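Local coordinates for protein CTD kinase subunit gamma (Schizosaccharomyces pombe, PDB 5CE7) that is the gamma subunit of a CTD kinase that probably hyperphosphorylates the C-terminal repeats of the largest RNA polymerase II subunit, here as its noncanonical CTD-interacting domain, at residues 15-20 / 61-66; 26-31 / 68-73. All coordinates share one frame; numbering follows the deposited sequence.

Helix 54-73 serves both contacts, and together they illustrate how one helix in a right-handed superhelix can hold two consecutive pieces of chain. In contact 1 it meets the loop 15-20; in contact 2, a turn or two further along, it meets helix 25-33. The centres lie about 11 Å apart, and Phe63 joins them: its CE1 sits 3.4 Å from the backbone N of Ala28 and 3.6 Å from CB of Pro27. Leu17 CD2 adds a second bridge, 3.8 Å from Pro27 CG. A buffer molecule, EPE, probably from the crystallisation liquor, comes within about 3 Å of the Tyr62 side chain at contact 1.

Contact 1: residues 15-20 / 61-66; sequences GKLNAS and MYFVDT
Leu17 and Ala19 bring the loop between helices 3-14 and 25-33 against helix 54-73, where Phe63 and Tyr62 receive them. Leu17 comes first. Its CB points at the helix, and both of its methyls come up to Phe63 CB from the same side: CD1 is 3.9 Å from Phe63 CB, while CD2 lies 4.1 Å from that same CB and also nears the ring atom CD1. With CG of Phe63 anti to the backbone N (chi1 165°), the ring continues past the leucine toward Pro27 and Ala28 of helix 25-33 and Phe10 and Leu14 of helix 3-14. Asn18 turns the other way and shapes the loop. Its OD1 accepts from the backbone N of Ser20 at 2.8 Å, closing an Asx turn, and, over a notably short 2.5 Å, from Ser20 OG; both donors lie in the carbonyl plane. Between these two residues, Ala19 is presented to Tyr62. Its carbonyl O stands 3.9 Å from Tyr62 CD2 in an oblique approach to the ring, and its CB reaches CE2 at 4.3 Å. Gln24 is a further brace, its NE2 bonding to Asn18 O and its OE1 to Thr66 OG1, thereby tying the loop to the helix. Beyond the loop, Tyr62 also touches Glu108 and Val112 of helix 100-118. The chemistry across the contact is thus one of van der Waals touch between methyls, a carbonyl and two aromatic residues, while the polar bonds within the loop are consistent with holding the shape in which Leu17 and Ala19 are offered.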
loop_
_atom_site.group_PDB
_atom_site.type_symbol
_atom_site.label_atom_id
_atom_site.label_comp_id
_atom_site.label_asym_id
_atom_site.label_seq_id
_atom_site.Cartn_x
_atom_site.Cartn_y
_atom_site.Cartn_z
ATOM N N GLY A 15 -11.837 -3.399 5.229
ATOM C CA GLY A 15 -12.078 -4.614 5.982
ATOM C C GLY A 15 -12.404 -5.802 5.093
ATOM O O GLY A 15 -12.375 -6.946 5.555
ATOM N N LYS A 16 -12.710 -5.525 3.822
ATOM C CA LYS A 16 -13.094 -6.562 2.857
ATOM C C LYS A 16 -11.905 -7.166 2.137
ATOM O O LYS A 16 -12.059 -8.142 1.423
ATOM C CB LYS A 16 -14.019 -5.991 1.784
ATOM C CG LYS A 16 -15.246 -5.311 2.318
ATOM C CD LYS A 16 -16.050 -6.262 3.147
ATOM C CE LYS A 16 -17.473 -5.767 3.269
ATOM N NZ LYS A 16 -18.247 -6.681 4.137
ATOM N N LEU A 17 -10.729 -6.571 2.302
ATOM C CA LEU A 17 -9.550 -6.995 1.547
ATOM C C LEU A 17 -9.114 -8.432 1.835
ATOM O O LEU A 17 -9.114 -8.891 2.984
ATOM C CB LEU A 17 -8.373 -6.067 1.827
ATOM C CG LEU A 17 -8.484 -4.600 1.410
ATOM C CD1 LEU A 17 -7.296 -3.813 2.004
ATOM C CD2 LEU A 17 -8.567 -4.453 -0.098
ATOM N N ASN A 18 -8.726 -9.131 0.776
ATOM C CA ASN A 18 -8.005 -10.388 0.924
ATOM C C ASN A 18 -6.935 -10.430 -0.148
ATOM O O ASN A 18 -6.715 -9.430 -0.828
ATOM C CB ASN A 18 -8.959 -11.581 0.839
ATOM C CG ASN A 18 -9.763 -11.589 -0.436
ATOM O OD1 ASN A 18 -9.218 -11.420 -1.521
ATOM N ND2 ASN A 18 -11.074 -11.767 -0.312
ATOM N N ALA A 19 -6.274 -11.574 -0.312
ATOM C CA ALA A 19 -5.165 -11.659 -1.255
ATOM C C ALA A 19 -5.565 -11.306 -2.695
ATOM O O ALA A 19 -4.734 -10.840 -3.472
ATOM C CB ALA A 19 -4.480 -13.051 -1.186
ATOM N N SER A 20 -6.834 -11.504 -3.043
ATOM C CA SER A 20 -7.268 -11.372 -4.438
ATOM C C SER A 20 -7.372 -9.929 -4.902
ATOM O O SER A 20 -7.856 -9.065 -4.169
ATOM C CB SER A 20 -8.609 -12.084 -4.671
ATOM O OG SER A 20 -9.664 -11.417 -3.994
HETATM N N MSE A 61 -0.647 -3.975 1.516
HETATM C CA MSE A 61 0.427 -3.785 0.533
HETATM C C MSE A 61 -0.055 -4.114 -0.891
HETATM O O MSE A 61 0.230 -3.383 -1.840
HETATM C CB MSE A 61 1.621 -4.664 0.908
HETATM C CG MSE A 61 2.944 -4.422 0.127
HETATM SE SE MSE A 61 3.653 -2.596 0.415
HETATM C CE MSE A 61 5.459 -3.070 0.977
ATOM N N TYR A 62 -0.781 -5.215 -1.046
ATOM C CA TYR A 62 -1.348 -5.540 -2.358
ATOM C C TYR A 62 -2.314 -4.438 -2.782
ATOM O O TYR A 62 -2.283 -3.984 -3.928
ATOM C CB TYR A 62 -2.115 -6.857 -2.327
ATOM C CG TYR A 62 -1.312 -8.079 -1.996
ATOM C CD1 TYR A 62 0.036 -8.180 -2.326
ATOM C CD2 TYR A 62 -1.918 -9.160 -1.362
ATOM C CE1 TYR A 62 0.759 -9.342 -2.026
ATOM C CE2 TYR A 62 -1.211 -10.305 -1.059
ATOM C CZ TYR A 62 0.120 -10.391 -1.392
ATOM O OH TYR A 62 0.795 -11.546 -1.067
ATOM N N PHE A 63 -3.195 -4.037 -1.869
ATOM C CA PHE A 63 -4.150 -2.954 -2.152
ATOM C C PHE A 63 -3.461 -1.667 -2.628
ATOM O O PHE A 63 -3.946 -0.973 -3.537
ATOM C CB PHE A 63 -5.000 -2.621 -0.915
ATOM C CG PHE A 63 -5.733 -1.309 -1.042
ATOM C CD1 PHE A 63 -6.767 -1.170 -1.959
ATOM C CD2 PHE A 63 -5.365 -0.213 -0.281
ATOM C CE1 PHE A 63 -7.428 0.038 -2.105
ATOM C CE2 PHE A 63 -6.028 1.004 -0.414
ATOM C CZ PHE A 63 -7.063 1.122 -1.331
ATOM N N VAL A 64 -2.346 -1.332 -1.983
ATOM C CA VAL A 64 -1.553 -0.159 -2.358
ATOM C C VAL A 64 -1.068 -0.286 -3.800
ATOM O O VAL A 64 -1.016 0.687 -4.542
ATOM C CB VAL A 64 -0.343 0.012 -1.399
ATOM C CG1 VAL A 64 0.771 0.812 -2.054
ATOM C CG2 VAL A 64 -0.794 0.635 -0.081
ATOM N N ASP A 65 -0.697 -1.494 -4.193
ATOM C CA ASP A 65 -0.270 -1.752 -5.568
ATOM C C ASP A 65 -1.458 -1.536 -6.519
ATOM O O ASP A 65 -1.348 -0.835 -7.519
ATOM C CB ASP A 65 0.264 -3.184 -5.663
ATOM C CG ASP A 65 1.028 -3.462 -6.953
ATOM O OD1 ASP A 65 1.285 -2.543 -7.749
ATOM O OD2 ASP A 65 1.402 -4.627 -7.150
ATOM N N THR A 66 -2.588 -2.143 -6.188
ATOM C CA THR A 66 -3.831 -1.982 -6.960
ATOM C C THR A 66 -4.291 -0.511 -7.046
ATOM O O THR A 66 -4.690 -0.017 -8.120
ATOM C CB THR A 66 -4.946 -2.874 -6.351
ATOM O OG1 THR A 66 -4.546 -4.252 -6.447
ATOM C CG2 THR A 66 -6.299 -2.667 -7.077
#

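Contact 2: residues 26-31 / 68-73; sequences KPAQFA and CEMCLK
Met70, a selenomethionine, reaches across from helix 54-73 to Ala28 and Gln29, making a helix-helix contact within the all-helical superhelix of this CTD-interacting domain. The first part of its side chain runs outward: CG is anti to the carbonyl carbon and chi2 is extended at -173°. The chain then bends at chi3 (33°), turning the terminal methyl along helix 25-33. The methyl of Ala28 points toward this chain, and its CB lies 3.5 Å from SE and 3.8 Å from CE. With only a methyl at Ala28, the selenium lies close to the helix surface, where the CA atoms of Ala28 and Met70 are 7.1 Å apart. Gln29 meets Met70 at a slant. Its CG, and more distantly CB, lie against one side of the selenomethionine methyl, whereas its extended chain carries the amide onward, so the aliphatic base of the glutamine makes the touch. Nearby, Ala31 packs on Leu67, and Cys68 and Cys71 touch Leu81 of helix 80-86. The methyl of Met70 makes the closest approach: CE is 3.2 Å from Gln29 CG, closer than carbon atoms normally pack, so the placing of the methyl is doubtful, and 3.6 Å from the backbone N of Gln29.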
loop_
_atom_site.group_PDB
_atom_site.type_symbol
_atom_site.label_atom_id
_atom_site.label_comp_id
_atom_site.label_asym_id
_atom_site.label_seq_id
_atom_site.Cartn_x
_atom_site.Cartn_y
_atom_site.Cartn_z
ATOM N N LYS A 26 -12.829 -2.356 -5.353
ATOM C CA LYS A 26 -13.826 -1.428 -4.822
ATOM C C LYS A 26 -13.243 -0.375 -3.868
ATOM O O LYS A 26 -13.599 0.802 -3.950
ATOM C CB LYS A 26 -14.967 -2.184 -4.138
ATOM C CG LYS A 26 -16.337 -1.630 -4.475
ATOM C CD LYS A 26 -17.393 -2.049 -3.461
ATOM C CE LYS A 26 -18.548 -1.041 -3.456
ATOM N NZ LYS A 26 -19.513 -1.261 -2.340
ATOM N N PRO A 27 -12.354 -0.788 -2.944
ATOM C CA PRO A 27 -11.754 0.248 -2.082
ATOM C C PRO A 27 -10.893 1.225 -2.883
ATOM O O PRO A 27 -10.828 2.397 -2.531
ATOM C CB PRO A 27 -10.859 -0.543 -1.113
ATOM C CG PRO A 27 -11.266 -1.965 -1.229
ATOM C CD PRO A 27 -12.059 -2.161 -2.495
ATOM N N ALA A 28 -10.243 0.746 -3.945
ATOM C CA ALA A 28 -9.426 1.613 -4.790
ATOM C C ALA A 28 -10.269 2.613 -5.572
ATOM O O ALA A 28 -9.895 3.784 -5.697
ATOM C CB ALA A 28 -8.565 0.777 -5.746
ATOM N N GLN A 29 -11.398 2.156 -6.107
ATOM C CA GLN A 29 -12.317 3.039 -6.834
ATOM C C GLN A 29 -12.905 4.125 -5.930
ATOM O O GLN A 29 -13.044 5.288 -6.342
ATOM C CB GLN A 29 -13.447 2.243 -7.503
ATOM C CG GLN A 29 -12.986 1.432 -8.712
ATOM C CD GLN A 29 -14.052 0.491 -9.245
ATOM O OE1 GLN A 29 -14.885 -0.016 -8.493
ATOM N NE2 GLN A 29 -14.024 0.248 -10.553
ATOM N N PHE A 30 -13.262 3.738 -4.708
ATOM C CA PHE A 30 -13.753 4.687 -3.706
ATOM C C PHE A 30 -12.710 5.754 -3.379
ATOM O O PHE A 30 -13.021 6.942 -3.343
ATOM C CB PHE A 30 -14.150 3.961 -2.414
ATOM C CG PHE A 30 -14.772 4.861 -1.379
ATOM C CD1 PHE A 30 -16.142 5.078 -1.363
ATOM C CD2 PHE A 30 -13.985 5.486 -0.419
ATOM C CE1 PHE A 30 -16.720 5.912 -0.403
ATOM C CE2 PHE A 30 -14.552 6.321 0.534
ATOM C CZ PHE A 30 -15.920 6.529 0.542
ATOM N N ALA A 31 -11.480 5.324 -3.111
ATOM C CA ALA A 31 -10.405 6.243 -2.763
ATOM C C ALA A 31 -10.190 7.279 -3.852
ATOM O O ALA A 31 -9.875 8.439 -3.563
ATOM C CB ALA A 31 -9.098 5.478 -2.491
ATOM N N CYS A 68 -2.338 2.206 -6.752
ATOM C CA CYS A 68 -1.431 2.880 -7.676
ATOM C C CYS A 68 -1.756 2.564 -9.149
ATOM O O CYS A 68 -1.808 3.466 -9.976
ATOM C CB CYS A 68 0.041 2.556 -7.351
ATOM S SG CYS A 68 0.632 3.272 -5.788
ATOM N N GLU A 69 -1.964 1.292 -9.476
ATOM C CA GLU A 69 -2.301 0.912 -10.853
ATOM C C GLU A 69 -3.557 1.632 -11.325
ATOM O O GLU A 69 -3.609 2.166 -12.427
ATOM C CB GLU A 69 -2.501 -0.600 -10.976
ATOM C CG GLU A 69 -1.237 -1.399 -10.709
ATOM C CD GLU A 69 -1.455 -2.908 -10.749
ATOM O OE1 GLU A 69 -2.592 -3.362 -10.512
ATOM O OE2 GLU A 69 -0.482 -3.642 -11.027
HETATM N N MSE A 70 -4.570 1.660 -10.476
HETATM C CA MSE A 70 -5.811 2.312 -10.846
HETATM C C MSE A 70 -5.669 3.823 -10.921
HETATM O O MSE A 70 -6.272 4.455 -11.776
HETATM C CB MSE A 70 -6.933 1.874 -9.918
HETATM C CG MSE A 70 -7.282 0.399 -10.129
HETATM SE SE MSE A 70 -8.848 -0.113 -9.118
HETATM C CE MSE A 70 -9.805 1.630 -9.238
ATOM N N CYS A 71 -4.855 4.403 -10.045
ATOM C CA CYS A 71 -4.545 5.829 -10.157
ATOM C C CYS A 71 -3.953 6.130 -11.538
ATOM O O CYS A 71 -4.362 7.082 -12.203
ATOM C CB CYS A 71 -3.585 6.283 -9.049
ATOM S SG CYS A 71 -4.357 6.487 -7.430
ATOM N N LEU A 72 -3.003 5.307 -11.975
ATOM C CA LEU A 72 -2.365 5.521 -13.267
ATOM C C LEU A 72 -3.358 5.332 -14.418
ATOM O O LEU A 72 -3.309 6.044 -15.424
ATOM C CB LEU A 72 -1.162 4.582 -13.443
ATOM C CG LEU A 72 0.013 4.755 -12.482
ATOM C CD1 LEU A 72 0.991 3.604 -12.679
ATOM C CD2 LEU A 72 0.706 6.101 -12.716
ATOM N N LYS A 73 -4.262 4.375 -14.275
ATOM C CA LYS A 73 -5.277 4.167 -15.304
ATOM C C LYS A 73 -6.257 5.342 -15.380
ATOM O O LYS A 73 -6.920 5.558 -16.411
ATOM C CB LYS A 73 -6.008 2.837 -15.086
ATOM C CG LYS A 73 -5.170 1.617 -15.493
ATOM C CD LYS A 73 -5.741 0.313 -14.947
ATOM C CE LYS A 73 -7.249 0.340 -14.828
ATOM N NZ LYS A 73 -7.931 -0.068 -16.092
#